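Local coordinates for protein ochratoxinase (PDB 4C65) that hydrolyses the mycotoxin ochratoxin A to ochratoxin alpha and L-phenylalanine as a zinc-dependent, homooctameric carboxypeptidase of the amidohydrolase superfamily, at residues A157-P169 against G177-A191. Residues are numbered along the deposited sequence; the frame is centred on the assembly and turned at random.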
loop_
_atom_site.group_PDB
_atom_site.type_symbol
_atom_site.label_atom_id
_atom_site.label_comp_id
_atom_site.label_asym_id
_atom_site.label_seq_id
_atom_site.Cartn_x
_atom_site.Cartn_y
_atom_site.Cartn_z
ATOM N N ALA A 157 -9.391 7.790 12.619
ATOM C CA ALA A 157 -10.096 6.626 12.131
ATOM C C ALA A 157 -9.210 5.689 11.323
ATOM O O ALA A 157 -9.419 4.479 11.331
ATOM C CB ALA A 157 -11.313 7.070 11.319
ATOM N N GLY A 158 -8.226 6.232 10.613
ATOM C CA GLY A 158 -7.331 5.388 9.809
ATOM C C GLY A 158 -6.496 4.418 10.639
ATOM O O GLY A 158 -6.303 3.257 10.250
ATOM N N GLU A 159 -6.056 4.873 11.808
ATOM C CA GLU A 159 -5.324 4.021 12.740
ATOM C C GLU A 159 -6.189 2.886 13.247
ATOM O O GLU A 159 -5.735 1.743 13.313
ATOM C CB GLU A 159 -4.795 4.833 13.928
ATOM C CG GLU A 159 -3.600 5.728 13.600
ATOM C CD GLU A 159 -3.932 6.944 12.729
ATOM O OE1 GLU A 159 -5.132 7.220 12.500
ATOM O OE2 GLU A 159 -2.975 7.666 12.312
ATOM N N VAL A 160 -7.423 3.197 13.624
ATOM C CA VAL A 160 -8.330 2.179 14.179
ATOM C C VAL A 160 -8.759 1.152 13.115
ATOM O O VAL A 160 -8.639 -0.030 13.341
ATOM C CB VAL A 160 -9.564 2.800 14.849
ATOM C CG1 VAL A 160 -10.489 1.717 15.373
ATOM C CG2 VAL A 160 -9.118 3.727 15.975
ATOM N N LEU A 161 -9.165 1.609 11.940
ATOM C CA LEU A 161 -9.516 0.696 10.887
ATOM C C LEU A 161 -8.339 -0.005 10.215
ATOM O O LEU A 161 -8.502 -1.119 9.710
ATOM C CB LEU A 161 -10.381 1.376 9.845
ATOM C CG LEU A 161 -11.868 1.275 10.182
ATOM C CD1 LEU A 161 -12.314 2.383 11.133
ATOM C CD2 LEU A 161 -12.649 1.367 8.889
ATOM N N GLY A 162 -7.153 0.597 10.246
ATOM C CA GLY A 162 -5.941 -0.086 9.821
ATOM C C GLY A 162 -5.624 -1.243 10.739
ATOM O O GLY A 162 -5.226 -2.297 10.275
ATOM N N SER A 163 -5.798 -1.039 12.038
ATOM C CA SER A 163 -5.620 -2.106 13.015
ATOM C C SER A 163 -6.726 -3.179 12.976
ATOM O O SER A 163 -6.434 -4.360 12.993
ATOM C CB SER A 163 -5.547 -1.538 14.426
ATOM O OG SER A 163 -4.327 -0.858 14.659
ATOM N N TYR A 164 -7.988 -2.780 12.930
ATOM C CA TYR A 164 -9.081 -3.708 13.211
ATOM C C TYR A 164 -10.068 -3.937 12.101
ATOM O O TYR A 164 -10.992 -4.713 12.267
ATOM C CB TYR A 164 -9.828 -3.228 14.444
ATOM C CG TYR A 164 -8.971 -3.139 15.676
ATOM C CD1 TYR A 164 -8.077 -4.132 15.993
ATOM C CD2 TYR A 164 -9.080 -2.070 16.550
ATOM C CE1 TYR A 164 -7.307 -4.067 17.152
ATOM C CE2 TYR A 164 -8.300 -1.977 17.703
ATOM C CZ TYR A 164 -7.427 -2.986 18.006
ATOM O OH TYR A 164 -6.643 -2.932 19.131
ATOM N N GLY A 165 -9.901 -3.252 10.979
ATOM C CA GLY A 165 -10.813 -3.384 9.851
ATOM C C GLY A 165 -10.608 -4.714 9.170
ATOM O O GLY A 165 -9.620 -5.403 9.431
ATOM N N VAL A 166 -11.517 -5.048 8.269
ATOM C CA VAL A 166 -11.488 -6.330 7.565
ATOM C C VAL A 166 -11.096 -6.163 6.100
ATOM O O VAL A 166 -11.207 -7.109 5.316
ATOM C CB VAL A 166 -12.834 -7.092 7.672
ATOM C CG1 VAL A 166 -13.220 -7.286 9.130
ATOM C CG2 VAL A 166 -13.959 -6.387 6.898
ATOM N N MET A 167 -10.677 -4.957 5.734
ATOM C CA MET A 167 -10.054 -4.702 4.430
ATOM C C MET A 167 -8.526 -4.678 4.627
ATOM O O MET A 167 -8.034 -4.645 5.776
ATOM C CB MET A 167 -10.515 -3.342 3.873
ATOM C CG MET A 167 -9.909 -2.117 4.601
ATOM S SD MET A 167 -10.536 -1.811 6.295
ATOM C CE MET A 167 -12.176 -1.198 5.911
ATOM N N ASN A 168 -7.794 -4.652 3.520
ATOM C CA ASN A 168 -6.336 -4.486 3.545
ATOM C C ASN A 168 -5.576 -5.499 4.377
ATOM O O ASN A 168 -4.899 -5.140 5.320
ATOM C CB ASN A 168 -5.955 -3.080 3.996
ATOM C CG ASN A 168 -6.481 -2.026 3.037
ATOM O OD1 ASN A 168 -7.430 -2.264 2.269
ATOM N ND2 ASN A 168 -5.879 -0.839 3.082
ATOM N N PRO A 169 -5.692 -6.766 4.013
ATOM C CA PRO A 169 -4.857 -7.741 4.641
ATOM C C PRO A 169 -3.371 -7.373 4.541
ATOM O O PRO A 169 -2.918 -6.809 3.542
ATOM C CB PRO A 169 -5.190 -9.032 3.871
ATOM C CG PRO A 169 -5.764 -8.592 2.589
ATOM C CD PRO A 169 -6.503 -7.343 2.936
ATOM N N GLY A 177 -7.300 -9.228 16.715
ATOM C CA GLY A 177 -7.223 -8.319 17.852
ATOM C C GLY A 177 -8.441 -8.429 18.747
ATOM O O GLY A 177 -9.286 -9.281 18.560
ATOM N N PRO A 178 -8.556 -7.523 19.712
ATOM C CA PRO A 178 -9.687 -7.553 20.613
ATOM C C PRO A 178 -10.956 -7.005 20.001
ATOM O O PRO A 178 -12.039 -7.222 20.520
ATOM C CB PRO A 178 -9.242 -6.679 21.779
ATOM C CG PRO A 178 -8.142 -5.836 21.291
ATOM C CD PRO A 178 -7.571 -6.482 20.059
ATOM N N LEU A 179 -10.807 -6.328 18.892
ATOM C CA LEU A 179 -11.892 -5.685 18.259
ATOM C C LEU A 179 -11.838 -5.769 16.752
ATOM O O LEU A 179 -10.779 -5.827 16.152
ATOM C CB LEU A 179 -11.911 -4.239 18.740
ATOM C CG LEU A 179 -12.646 -3.281 17.781
ATOM C CD1 LEU A 179 -14.121 -3.269 18.205
ATOM C CD2 LEU A 179 -12.036 -1.873 17.708
ATOM N N CYS A 180 -13.020 -5.780 16.157
ATOM C CA CYS A 180 -13.127 -5.871 14.731
ATOM C C CYS A 180 -14.156 -4.862 14.263
ATOM O O CYS A 180 -15.318 -4.933 14.651
ATOM C CB CYS A 180 -13.511 -7.285 14.334
ATOM S SG CYS A 180 -13.630 -7.518 12.552
ATOM N N ILE A 181 -13.735 -3.934 13.399
ATOM C CA ILE A 181 -14.619 -2.944 12.806
ATOM C C ILE A 181 -15.025 -3.375 11.405
ATOM O O ILE A 181 -14.181 -3.673 10.546
ATOM C CB ILE A 181 -13.935 -1.564 12.703
ATOM C CG1 ILE A 181 -13.300 -1.119 14.020
ATOM C CG2 ILE A 181 -14.875 -0.582 12.053
ATOM C CD1 ILE A 181 -14.160 -0.499 15.030
ATOM N N ALA A 182 -16.327 -3.391 11.160
ATOM C CA ALA A 182 -16.840 -3.789 9.861
ATOM C C ALA A 182 -18.093 -2.985 9.550
ATOM O O ALA A 182 -18.945 -2.805 10.420
ATOM C CB ALA A 182 -17.139 -5.295 9.830
ATOM N N ASP A 183 -18.220 -2.553 8.300
ATOM C CA ASP A 183 -19.353 -1.770 7.880
ATOM C C ASP A 183 -19.961 -2.348 6.607
ATOM O O ASP A 183 -19.301 -2.425 5.568
ATOM C CB ASP A 183 -18.935 -0.330 7.625
ATOM C CG ASP A 183 -18.423 0.358 8.871
ATOM O OD1 ASP A 183 -19.192 0.522 9.839
ATOM O OD2 ASP A 183 -17.221 0.698 8.900
ATOM N N GLY A 184 -21.236 -2.718 6.689
ATOM C CA GLY A 184 -21.939 -3.278 5.549
ATOM C C GLY A 184 -21.959 -4.795 5.554
ATOM O O GLY A 184 -21.126 -5.439 6.179
ATOM N N VAL A 185 -22.952 -5.352 4.873
ATOM C CA VAL A 185 -23.154 -6.779 4.783
ATOM C C VAL A 185 -21.897 -7.528 4.330
ATOM O O VAL A 185 -21.614 -8.603 4.837
ATOM C CB VAL A 185 -24.336 -7.078 3.834
ATOM C CG1 VAL A 185 -24.289 -8.500 3.300
ATOM C CG2 VAL A 185 -25.656 -6.816 4.557
ATOM N N GLU A 186 -21.182 -6.993 3.347
ATOM C CA GLU A 186 -20.020 -7.684 2.798
ATOM C C GLU A 186 -18.962 -7.814 3.878
ATOM O O GLU A 186 -18.472 -8.902 4.152
ATOM C CB GLU A 186 -19.441 -6.957 1.570
ATOM C CG GLU A 186 -20.428 -6.721 0.428
ATOM C CD GLU A 186 -21.114 -8.002 -0.043
ATOM O OE1 GLU A 186 -20.443 -8.857 -0.668
ATOM O OE2 GLU A 186 -22.329 -8.144 0.200
ATOM N N GLU A 187 -18.611 -6.694 4.491
ATOM C CA GLU A 187 -17.554 -6.695 5.490
ATOM C C GLU A 187 -17.924 -7.514 6.718
ATOM O O GLU A 187 -17.050 -8.159 7.314
ATOM C CB GLU A 187 -17.167 -5.267 5.904
ATOM C CG GLU A 187 -16.373 -4.522 4.840
ATOM C CD GLU A 187 -15.807 -3.197 5.327
ATOM O OE1 GLU A 187 -15.891 -2.862 6.541
ATOM O OE2 GLU A 187 -15.264 -2.469 4.484
ATOM N N VAL A 188 -19.188 -7.506 7.114
ATOM C CA VAL A 188 -19.543 -8.213 8.353
ATOM C C VAL A 188 -19.444 -9.728 8.157
ATOM O O VAL A 188 -19.176 -10.452 9.130
ATOM C CB VAL A 188 -20.885 -7.813 9.001
ATOM C CG1 VAL A 188 -20.870 -6.365 9.457
ATOM C CG2 VAL A 188 -22.054 -8.078 8.076
ATOM N N ARG A 189 -19.620 -10.205 6.929
ATOM C CA ARG A 189 -19.417 -11.620 6.688
ATOM C C ARG A 189 -17.992 -11.979 7.017
ATOM O O ARG A 189 -17.752 -12.953 7.714
ATOM C CB ARG A 189 -19.728 -12.013 5.251
ATOM C CG ARG A 189 -21.216 -12.030 4.907
ATOM C CD ARG A 189 -21.407 -12.696 3.558
ATOM N NE ARG A 189 -22.729 -12.447 3.006
ATOM C CZ ARG A 189 -23.823 -13.099 3.357
ATOM N NH1 ARG A 189 -23.791 -14.020 4.318
ATOM N NH2 ARG A 189 -24.968 -12.796 2.751
ATOM N N ARG A 190 -17.044 -11.220 6.490
ATOM C CA ARG A 190 -15.648 -11.513 6.795
ATOM C C ARG A 190 -15.372 -11.373 8.289
ATOM O O ARG A 190 -14.678 -12.215 8.873
ATOM C CB ARG A 190 -14.681 -10.675 5.961
ATOM C CG ARG A 190 -13.233 -10.916 6.408
ATOM C CD ARG A 190 -12.223 -10.988 5.281
ATOM N NE ARG A 190 -12.278 -9.823 4.419
ATOM C CZ ARG A 190 -12.507 -9.846 3.114
ATOM N NH1 ARG A 190 -12.730 -10.967 2.456
ATOM N NH2 ARG A 190 -12.537 -8.710 2.452
ATOM N N ALA A 191 -15.954 -10.355 8.914
ATOM C CA ALA A 191 -15.745 -10.121 10.321
ATOM C C ALA A 191 -16.064 -11.337 11.155
ATOM O O ALA A 191 -15.259 -11.728 12.003
ATOM C CB ALA A 191 -16.557 -8.934 10.802
HETATM O O HOH W 1 -13.400 -3.135 7.970
#
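V166 pushes both methyls into the angle between strand 179-181 and the following helix: CG1 meets C180 SG at 3.5 Å and also touches A191, whose CA is 4.0 Å from V166 CG1, and CG2 rests on E187 CB, also at 3.5 Å. The setting is a beta-alpha-beta unit of the amidohydrolase TIM-barrel domain, in which helix 157-164 links strands 142-144 and 179-181, and it illustrates apolar packing accompanied by one main-chain bond, one side-chain-to-carbonyl bond and a bridging water. Where the helix ends, Y164 O accepts a hydrogen bond from I181 N (3.1 Å). With CG anti to the carbonyl carbon (chi1 -60°), the Y164 side chain is directed at the strand, and its ring lies between S163 CB over one face and L179 CB, offset toward the rim, over the other; P178 CD approaches obliquely. I181 CG2 packs across L161 at about a right angle. A water bridges what the backbones leave apart, accepting from V166 N and donating to I181 O and E187 OE1. The same E187 OE1 takes D183 N from above the carboxylate plane, while OE2 pairs with R190 of a neighbouring subunit. R190 itself reaches E187 of another subunit through NH2, and its NE donates a hydrogen bond to V166 O at 3.1 Å, within the carbonyl plane and at the guanidinium edge.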